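Local coordinates for pyroglutamyl-peptidase I (Fervidobacterium islandicum, PDB 6LTQ), which probably catalyses the removal of N-terminal pyroglutamyl residues from peptides and proteins, at residues D[65-68]-D[69-72]; D[163-166]-D[167-171]; D[210-213]-D[214-217]. All coordinates share one frame; numbering follows the deposited sequence.

Interaction 1: D[65-68]-D[69-72]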
ATOM      1  N   VAL D  65      30.305 -18.572   4.965  1.00 28.52           N
ATOM      2  CA  VAL D  65      29.711 -19.877   4.681  1.00 28.49           C
ATOM      3  C   VAL D  65      29.538 -20.056   3.180  1.00 29.11           C
ATOM      4  O   VAL D  65      29.883 -21.103   2.627  1.00 21.03           O
ATOM      5  CB  VAL D  65      28.375 -20.046   5.427  1.00 26.37           C
ATOM      6  CG1 VAL D  65      27.699 -21.346   5.021  1.00 30.98           C
ATOM      7  CG2 VAL D  65      28.574 -19.974   6.946  1.00 28.66           C
ATOM      8  N   LEU D  66      29.031 -19.028   2.485  1.00 35.97           N
ATOM      9  CA  LEU D  66      28.859 -19.132   1.034  1.00 22.39           C
ATOM     10  C   LEU D  66      30.199 -19.265   0.326  1.00 27.36           C
ATOM     11  O   LEU D  66      30.335 -20.055  -0.618  1.00 30.23           O
ATOM     12  CB  LEU D  66      28.099 -17.915   0.483  1.00 25.96           C
ATOM     13  CG  LEU D  66      27.868 -17.895  -1.040  1.00 26.60           C
ATOM     14  CD1 LEU D  66      27.033 -19.085  -1.522  1.00 28.63           C
ATOM     15  CD2 LEU D  66      27.216 -16.581  -1.515  1.00 20.20           C
ATOM     16  N   GLU D  67      31.188 -18.459   0.727  1.00 27.54           N
ATOM     17  CA  GLU D  67      32.505 -18.575   0.112  1.00 31.09           C
ATOM     18  C   GLU D  67      33.091 -19.957   0.363  1.00 29.45           C
ATOM     19  O   GLU D  67      33.676 -20.564  -0.541  1.00 26.11           O
ATOM     20  CB  GLU D  67      33.446 -17.491   0.645  1.00 19.62           C
ATOM     21  CG  GLU D  67      34.865 -17.549   0.067  1.00 32.43           C
ATOM     22  CD  GLU D  67      34.902 -17.499  -1.454  1.00 31.17           C
ATOM     23  OE1 GLU D  67      33.966 -16.952  -2.070  1.00 45.09           O
ATOM     24  OE2 GLU D  67      35.878 -18.006  -2.042  1.00 35.26           O
ATOM     25  N   GLU D  68      32.892 -20.484   1.577  1.00 29.96           N
ATOM     26  CA  GLU D  68      33.410 -21.803   1.915  1.00 32.29           C
ATOM     27  C   GLU D  68      32.814 -22.856   0.998  1.00 36.12           C
ATOM     28  O   GLU D  68      33.521 -23.759   0.535  1.00 34.43           O
ATOM     29  CB  GLU D  68      33.080 -22.109   3.384  1.00 42.92           C
ATOM     30  CG  GLU D  68      33.423 -23.509   3.899  1.00 44.06           C
ATOM     31  CD  GLU D  68      32.897 -23.772   5.328  1.00 57.23           C
ATOM     32  OE1 GLU D  68      31.704 -23.498   5.617  1.00 28.95           O
ATOM     33  OE2 GLU D  68      33.688 -24.247   6.174  1.00 43.11           O
ATOM     34  N   TYR D  69      31.530 -22.708   0.656  1.00 32.03           N
ATOM     35  CA  TYR D  69      30.919 -23.645  -0.280  1.00 38.69           C
ATOM     36  C   TYR D  69      31.442 -23.421  -1.684  1.00 25.79           C
ATOM     37  O   TYR D  69      31.699 -24.385  -2.414  1.00 30.12           O
ATOM     38  CB  TYR D  69      29.395 -23.543  -0.278  1.00 25.05           C
ATOM     39  CG  TYR D  69      28.755 -24.790  -0.853  1.00 30.47           C
ATOM     40  CD1 TYR D  69      28.625 -24.971  -2.229  1.00 26.68           C
ATOM     41  CD2 TYR D  69      28.320 -25.807  -0.014  1.00 42.58           C
ATOM     42  CE1 TYR D  69      28.055 -26.136  -2.752  1.00 31.19           C
ATOM     43  CE2 TYR D  69      27.758 -26.966  -0.520  1.00 39.44           C
ATOM     44  CZ  TYR D  69      27.626 -27.131  -1.886  1.00 35.39           C
ATOM     45  OH  TYR D  69      27.059 -28.297  -2.374  1.00 38.48           O
ATOM     46  N   TYR D  70      31.593 -22.157  -2.092  1.00 32.12           N
ATOM     47  CA  TYR D  70      32.152 -21.904  -3.416  1.00 30.24           C
ATOM     48  C   TYR D  70      33.561 -22.476  -3.530  1.00 43.34           C
ATOM     49  O   TYR D  70      33.936 -22.964  -4.608  1.00 28.36           O
ATOM     50  CB  TYR D  70      32.165 -20.402  -3.745  1.00 46.68           C
ATOM     51  CG  TYR D  70      30.879 -19.818  -4.308  1.00 36.62           C
ATOM     52  CD1 TYR D  70      30.137 -20.476  -5.295  1.00 30.07           C
ATOM     53  CD2 TYR D  70      30.421 -18.592  -3.852  1.00 35.98           C
ATOM     54  CE1 TYR D  70      28.957 -19.920  -5.799  1.00 38.09           C
ATOM     55  CE2 TYR D  70      29.249 -18.031  -4.347  1.00 31.36           C
ATOM     56  CZ  TYR D  70      28.522 -18.692  -5.316  1.00 39.16           C
ATOM     57  OH  TYR D  70      27.360 -18.109  -5.787  1.00 34.68           O
ATOM     58  N   LYS D  71      34.384 -22.382  -2.460  1.00 36.61           N
ATOM     59  CA  LYS D  71      35.676 -23.046  -2.608  1.00 41.77           C
ATOM     60  C   LYS D  71      35.581 -24.559  -2.654  1.00 45.47           C
ATOM     61  O   LYS D  71      36.359 -25.188  -3.378  1.00 56.28           O
ATOM     62  CB  LYS D  71      36.762 -22.638  -1.633  1.00 44.22           C
ATOM     63  CG  LYS D  71      37.915 -22.734  -2.625  1.00 62.08           C
ATOM     64  CD  LYS D  71      39.200 -22.048  -2.664  1.00 71.90           C
ATOM     65  CE  LYS D  71      40.003 -21.752  -1.442  1.00 70.54           C
ATOM     66  NZ  LYS D  71      41.297 -21.354  -2.189  1.00 65.55           N
ATOM     67  N   THR D  72      34.622 -25.179  -2.003  1.00 38.77           N
ATOM     68  CA  THR D  72      34.720 -26.634  -1.942  1.00 40.95           C
ATOM     69  C   THR D  72      33.865 -27.369  -2.985  1.00 45.01           C
ATOM     70  O   THR D  72      33.885 -28.608  -3.031  1.00 43.59           O
ATOM     71  CB  THR D  72      34.445 -27.097  -0.500  1.00 42.02           C
ATOM     72  OG1 THR D  72      33.159 -26.632  -0.083  1.00 37.30           O
ATOM     73  CG2 THR D  72      35.525 -26.453   0.407  1.00 32.77           C
TER
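Leu66 lies alongside the ring of Tyr70, one helical turn further on, and the two side chains point the same way. The branch point of the leucine makes the nearest approach, with Leu66 CG 3.6 Å from Tyr70 CE2; one of its methyls follows, Leu66 CD1 3.7 Å from Tyr70 CE2, with CD2 close behind. The tyrosine reaches back to this position because its CG is anti to its own carbonyl carbon (chi1 -84°), which swings the ring toward the preceding turn. At the ring edge, near its plane, sits the carboxylate oxygen OE1 of Glu67. The backbone beneath is regular alpha-helix: Tyr70 N donates to Leu66 O over 2.9 Å, and Lys71 N to Glu67 O over 2.7 Å. At the last turn the carbonyl of Glu68 meets Thr72, whose OG1 is 3.0 Å from Glu68 O, while the backbone bond from Thr72 N to that oxygen is weak. This is the C-terminal half of helix 59-72, laid on one face of the central sheet of the alpha/beta/alpha fold, where Leu66 and Tyr70 both pack on Leu18 and His80. The polar ends are fixed from further out: Tyr70 OH by Ser163 OG of helix 158-170, and Glu67 OE1 by a salt bridge to Arg166 NE and a hydrogen bond from Tyr162 OH. Tyr69 heads elsewhere, its ring against Leu18 and its OH bonded to His51 ND1.

Interaction 2: D[163-166]-D[167-171]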
ATOM      1  N   SER D 163      27.909 -12.875  -4.884  1.00 21.22           N
ATOM      2  CA  SER D 163      27.943 -13.854  -5.965  1.00 15.89           C
ATOM      3  C   SER D 163      28.134 -13.198  -7.325  1.00 27.71           C
ATOM      4  O   SER D 163      28.888 -13.714  -8.160  1.00 23.43           O
ATOM      5  CB  SER D 163      26.666 -14.717  -5.976  1.00 16.52           C
ATOM      6  OG  SER D 163      26.637 -15.601  -4.858  1.00 25.26           O
ATOM      7  N   LEU D 164      27.453 -12.070  -7.586  1.00 16.07           N
ATOM      8  CA  LEU D 164      27.637 -11.438  -8.887  1.00 19.64           C
ATOM      9  C   LEU D 164      29.040 -10.841  -9.014  1.00 12.22           C
ATOM     10  O   LEU D 164      29.615 -10.852 -10.107  1.00 21.97           O
ATOM     11  CB  LEU D 164      26.551 -10.373  -9.125  1.00 21.89           C
ATOM     12  CG  LEU D 164      25.142 -10.911  -9.482  1.00 17.87           C
ATOM     13  CD1 LEU D 164      24.074  -9.768  -9.463  1.00 15.02           C
ATOM     14  CD2 LEU D 164      25.111 -11.571 -10.824  1.00 18.53           C
ATOM     15  N   HIS D 165      29.602 -10.324  -7.918  1.00 23.53           N
ATOM     16  CA  HIS D 165      30.974  -9.817  -7.961  1.00 25.63           C
ATOM     17  C   HIS D 165      31.982 -10.948  -8.149  1.00 28.26           C
ATOM     18  O   HIS D 165      32.879 -10.856  -8.994  1.00 26.53           O
ATOM     19  CB  HIS D 165      31.299  -9.044  -6.693  1.00 23.39           C
ATOM     20  CG  HIS D 165      32.698  -8.509  -6.672  1.00 35.25           C
ATOM     21  ND1 HIS D 165      33.195  -7.692  -7.665  1.00 35.23           N
ATOM     22  CD2 HIS D 165      33.708  -8.684  -5.785  1.00 40.94           C
ATOM     23  CE1 HIS D 165      34.449  -7.377  -7.387  1.00 33.81           C
ATOM     24  NE2 HIS D 165      34.785  -7.969  -6.252  1.00 31.22           N
ATOM     25  N   ARG D 166      31.861 -12.017  -7.349  1.00 25.04           N
ATOM     26  CA  ARG D 166      32.732 -13.177  -7.523  1.00 24.82           C
ATOM     27  C   ARG D 166      32.619 -13.724  -8.938  1.00 31.24           C
ATOM     28  O   ARG D 166      33.620 -14.147  -9.532  1.00 32.64           O
ATOM     29  CB  ARG D 166      32.379 -14.260  -6.505  1.00 19.36           C
ATOM     30  CG  ARG D 166      33.453 -15.355  -6.365  1.00 34.53           C
ATOM     31  CD  ARG D 166      32.928 -16.535  -5.557  1.00 41.63           C
ATOM     32  NE  ARG D 166      33.992 -17.351  -4.966  1.00 37.80           N
ATOM     33  CZ  ARG D 166      34.687 -18.273  -5.632  1.00 46.60           C
ATOM     34  NH1 ARG D 166      35.629 -18.972  -5.001  1.00 37.85           N
ATOM     35  NH2 ARG D 166      34.444 -18.498  -6.923  1.00 26.76           N
ATOM     36  N   SER D 167      31.406 -13.704  -9.496  1.00 25.28           N
ATOM     37  CA  SER D 167      31.204 -14.131 -10.875  1.00 20.15           C
ATOM     38  C   SER D 167      31.951 -13.226 -11.846  1.00 37.50           C
ATOM     39  O   SER D 167      32.533 -13.707 -12.830  1.00 32.37           O
ATOM     40  CB  SER D 167      29.716 -14.117 -11.221  1.00 25.53           C
ATOM     41  OG  SER D 167      29.520 -14.383 -12.600  1.00 23.05           O
ATOM     42  N   ASN D 168      31.969 -11.913 -11.584  1.00 22.26           N
ATOM     43  CA  ASN D 168      32.619 -11.020 -12.537  1.00 35.97           C
ATOM     44  C   ASN D 168      34.135 -11.212 -12.519  1.00 31.58           C
ATOM     45  O   ASN D 168      34.786 -11.169 -13.569  1.00 33.45           O
ATOM     46  CB  ASN D 168      32.250  -9.563 -12.249  1.00 24.21           C
ATOM     47  CG  ASN D 168      32.914  -8.584 -13.227  1.00 26.58           C
ATOM     48  OD1 ASN D 168      33.606  -7.658 -12.815  1.00 41.91           O
ATOM     49  ND2 ASN D 168      32.681  -8.779 -14.523  1.00 35.74           N
ATOM     50  N   VAL D 169      34.716 -11.398 -11.338  1.00 35.79           N
ATOM     51  CA  VAL D 169      36.167 -11.442 -11.247  1.00 34.50           C
ATOM     52  C   VAL D 169      36.725 -12.850 -11.457  1.00 50.31           C
ATOM     53  O   VAL D 169      37.825 -12.994 -11.998  1.00 52.34           O
ATOM     54  CB  VAL D 169      36.629 -10.839  -9.914  1.00 35.20           C
ATOM     55  CG1 VAL D 169      36.192  -9.395  -9.848  1.00 40.75           C
ATOM     56  CG2 VAL D 169      36.061 -11.605  -8.746  1.00 48.09           C
ATOM     57  N   THR D 170      35.999 -13.901 -11.061  1.00 33.94           N
ATOM     58  CA  THR D 170      36.528 -15.254 -11.196  1.00 35.48           C
ATOM     59  C   THR D 170      35.850 -16.094 -12.260  1.00 39.43           C
ATOM     60  O   THR D 170      36.420 -17.103 -12.678  1.00 47.49           O
ATOM     61  CB  THR D 170      36.442 -16.022  -9.865  1.00 40.20           C
ATOM     62  OG1 THR D 170      35.106 -16.505  -9.662  1.00 37.13           O
ATOM     63  CG2 THR D 170      36.845 -15.143  -8.707  1.00 36.16           C
ATOM     64  N   GLY D 171      34.664 -15.722 -12.712  1.00 42.85           N
ATOM     65  CA  GLY D 171      33.937 -16.591 -13.610  1.00 39.76           C
ATOM     66  C   GLY D 171      33.123 -17.649 -12.903  1.00 28.44           C
ATOM     67  O   GLY D 171      32.435 -18.426 -13.562  1.00 30.39           O
TER
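Ser167 begins the last turns of its helix with its CB only 3.2 Å from Ser163 O, the same oxygen that accepts the hydrogen bond of Ser167 N; its own hydroxyl turns to the carbonyl of Pro173. Asn168 N bonds to Leu164 O over 3.0 Å, and its side-chain OD1 makes a weak bond with Tyr125 OH, the hydroxyl that also holds His165 ND1. Val169 leans obliquely on the imidazole of His165, CG1 lying 3.6 Å from His165 CE1, while Val169 CG2 is 3.3 Å from the carbonyl oxygen His165 O. All this belongs to helix 158-170, which packs beside strand 175-181 of the central sheet through Ser163 and Leu164. Thr170 then grips Arg166 O twice from opposite faces of the carbonyl plane: Thr170 N at 2.8 Å and the hydroxyl Thr170 OG1, also at 2.8 Å but lifted 42° above the plane. With chi1 at 79°, OG1 sits between backbone N and carbonyl carbon, where it can also accept from Thr172 N. Arg166 extends past this threonine; its NE is salt-bridged to Glu67 and its NH2 bonds Thr172 O. Gly171 takes a positive phi of 85° as the helix ends, its N still bonded to Ser167 O.

Interaction 3: D[210-213]-D[214-217]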
ATOM      1  N   VAL D 210       9.734 -21.986  -7.644  1.00 19.90           N
ATOM      2  CA  VAL D 210      11.167 -22.250  -7.697  1.00 15.76           C
ATOM      3  C   VAL D 210      11.439 -23.507  -8.515  1.00 20.43           C
ATOM      4  O   VAL D 210      12.415 -23.568  -9.278  1.00 20.44           O
ATOM      5  CB  VAL D 210      11.740 -22.341  -6.274  1.00 27.29           C
ATOM      6  CG1 VAL D 210      13.214 -22.756  -6.314  1.00 23.26           C
ATOM      7  CG2 VAL D 210      11.586 -20.970  -5.569  1.00 16.98           C
ATOM      8  N   ARG D 211      10.569 -24.515  -8.388  1.00 21.10           N
ATOM      9  CA  ARG D 211      10.678 -25.729  -9.203  1.00 22.34           C
ATOM     10  C   ARG D 211      10.642 -25.391 -10.683  1.00 23.62           C
ATOM     11  O   ARG D 211      11.484 -25.855 -11.461  1.00 23.54           O
ATOM     12  CB  ARG D 211       9.570 -26.699  -8.768  1.00 23.50           C
ATOM     13  CG  ARG D 211       9.528 -28.104  -9.393  1.00 44.41           C
ATOM     14  CD  ARG D 211       8.175 -28.608  -9.755  1.00 51.29           C
ATOM     15  NE  ARG D 211       7.306 -28.644  -8.572  1.00 66.09           N
ATOM     16  CZ  ARG D 211       6.057 -29.115  -8.470  1.00 66.02           C
ATOM     17  NH1 ARG D 211       5.489 -29.852  -9.411  1.00 72.94           N
ATOM     18  NH2 ARG D 211       5.428 -29.004  -7.263  1.00 62.72           N
ATOM     19  N   LEU D 212       9.733 -24.500 -11.071  1.00 24.91           N
ATOM     20  CA  LEU D 212       9.619 -24.120 -12.471  1.00 16.56           C
ATOM     21  C   LEU D 212      10.851 -23.375 -12.967  1.00 23.90           C
ATOM     22  O   LEU D 212      11.209 -23.480 -14.148  1.00 25.41           O
ATOM     23  CB  LEU D 212       8.367 -23.269 -12.698  1.00 17.47           C
ATOM     24  CG  LEU D 212       7.033 -24.023 -12.740  1.00 26.11           C
ATOM     25  CD1 LEU D 212       5.847 -23.066 -12.497  1.00 23.07           C
ATOM     26  CD2 LEU D 212       6.887 -24.761 -14.075  1.00 26.93           C
ATOM     27  N   ILE D 213      11.464 -22.552 -12.113  1.00 16.90           N
ATOM     28  CA  ILE D 213      12.689 -21.873 -12.527  1.00 19.36           C
ATOM     29  C   ILE D 213      13.783 -22.903 -12.798  1.00 24.55           C
ATOM     30  O   ILE D 213      14.473 -22.857 -13.824  1.00 23.76           O
ATOM     31  CB  ILE D 213      13.136 -20.848 -11.471  1.00 20.63           C
ATOM     32  CG1 ILE D 213      12.110 -19.705 -11.319  1.00 15.35           C
ATOM     33  CG2 ILE D 213      14.514 -20.279 -11.846  1.00 18.57           C
ATOM     34  CD1 ILE D 213      12.395 -18.821 -10.117  1.00 15.40           C
ATOM     35  N   LEU D 214      13.940 -23.857 -11.876  1.00 24.13           N
ATOM     36  CA  LEU D 214      14.960 -24.892 -12.029  1.00 25.95           C
ATOM     37  C   LEU D 214      14.696 -25.750 -13.257  1.00 28.76           C
ATOM     38  O   LEU D 214      15.630 -26.088 -13.995  1.00 35.20           O
ATOM     39  CB  LEU D 214      15.008 -25.761 -10.778  1.00 25.76           C
ATOM     40  CG  LEU D 214      15.542 -25.084  -9.517  1.00 22.78           C
ATOM     41  CD1 LEU D 214      15.233 -25.932  -8.282  1.00 26.36           C
ATOM     42  CD2 LEU D 214      17.047 -24.758  -9.631  1.00 20.65           C
ATOM     43  N   GLU D 215      13.428 -26.095 -13.511  1.00 30.07           N
ATOM     44  CA  GLU D 215      13.108 -26.947 -14.651  1.00 30.27           C
ATOM     45  C   GLU D 215      13.353 -26.259 -15.986  1.00 40.71           C
ATOM     46  O   GLU D 215      13.540 -26.949 -16.991  1.00 33.99           O
ATOM     47  CB  GLU D 215      11.645 -27.397 -14.612  1.00 28.14           C
ATOM     48  CG  GLU D 215      11.339 -28.520 -13.652  1.00 31.51           C
ATOM     49  CD  GLU D 215       9.851 -28.836 -13.595  1.00 37.10           C
ATOM     50  OE1 GLU D 215       9.074 -28.167 -14.306  1.00 37.79           O
ATOM     51  OE2 GLU D 215       9.451 -29.704 -12.792  1.00 37.46           O
ATOM     52  N   ASN D 216      13.343 -24.924 -16.037  1.00 25.69           N
ATOM     53  CA  ASN D 216      13.409 -24.222 -17.314  1.00 31.49           C
ATOM     54  C   ASN D 216      14.673 -23.377 -17.462  1.00 27.44           C
ATOM     55  O   ASN D 216      14.720 -22.481 -18.310  1.00 26.44           O
ATOM     56  CB  ASN D 216      12.152 -23.367 -17.493  1.00 26.50           C
ATOM     57  CG  ASN D 216      10.913 -24.211 -17.678  1.00 36.04           C
ATOM     58  OD1 ASN D 216      10.613 -24.643 -18.789  1.00 33.27           O
ATOM     59  ND2 ASN D 216      10.190 -24.470 -16.581  1.00 25.71           N
ATOM     60  N   LEU D 217      15.710 -23.692 -16.680  1.00 28.42           N
ATOM     61  CA  LEU D 217      16.879 -22.831 -16.554  1.00 28.43           C
ATOM     62  C   LEU D 217      17.539 -22.561 -17.898  1.00 33.97           C
ATOM     63  O   LEU D 217      18.092 -21.478 -18.117  1.00 32.55           O
ATOM     64  CB  LEU D 217      17.876 -23.476 -15.593  1.00 34.45           C
ATOM     65  CG  LEU D 217      18.708 -22.586 -14.677  1.00 43.15           C
ATOM     66  CD1 LEU D 217      17.941 -21.338 -14.268  1.00 28.19           C
ATOM     67  CD2 LEU D 217      19.104 -23.379 -13.455  1.00 46.58           C
TER
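Val210 and Leu214 form the sheet-facing side of this helical turn, both buried, with Val210 CG1 4.2 Å from Leu214 CD1. The leucine also covers the backbone, its CG resting 3.5 Å from Val210 O, the acceptor for Leu214 N at 3.0 Å. Ile213 and Leu217, the latter just beyond the helix, continue the apolar side, the closest side-chain atoms being Ile213 CG2 and Leu217 CD1 at 4.3 Å. These residues seat the C-terminal end of helix 203-215 on strands 15-22 and 77-83 of the central sheet, with Val17, Leu19, Leu79 and Leu81 beneath it and Leu40 of helix 32-40 alongside, so that the helix forms part of one outer layer of the alpha/beta/alpha fold. The outer side, where Arg211 is exposed, is more open. Arg211 and Glu215 run side by side in the same direction, yet they meet through the aliphatic chain, with Arg211 CD 3.5 Å from Glu215 OE2; the guanidinium and carboxylate planes are 68° apart. Arg211 NE stays 4.9 Å from Glu215 OE2, so no salt bridge forms between them, though opposite charges may still attract. Between these two sides the helix is closed by Asn216, the first residue to leave helical angles. A chi1 of -68° sets CG beside the residue's own backbone N and lays the amide alongside Leu212. Asn216 ND2 donates to Leu212 O over 2.8 Å, nearly straight at 172°, lying in the carbonyl plane on a lone pair. Asn216 N bonds only weakly to that oxygen, and also to Ile213 O from above its carbonyl plane.

Interactions 1, 2 and 3 follow one another along the chain, each at the C-terminal end of a different helix (59-72, 158-170 and 203-215), the second and third running just beyond it. The first two are neighbours on the same face of the central sheet, their centres 13 Å apart, and the helices touch directly through both polar and apolar side chains. Interaction 3 lies on the opposite face, its centre 23 Å from either of the others and its nearest atoms about 12 Å from interaction 1. Strands 15-22 and 77-83 separate the two layers, presenting alternate residues to each. Helix 158-170 starts two residues after Cys156, found here as cysteinesulfonic acid, with interaction 2 at its far end.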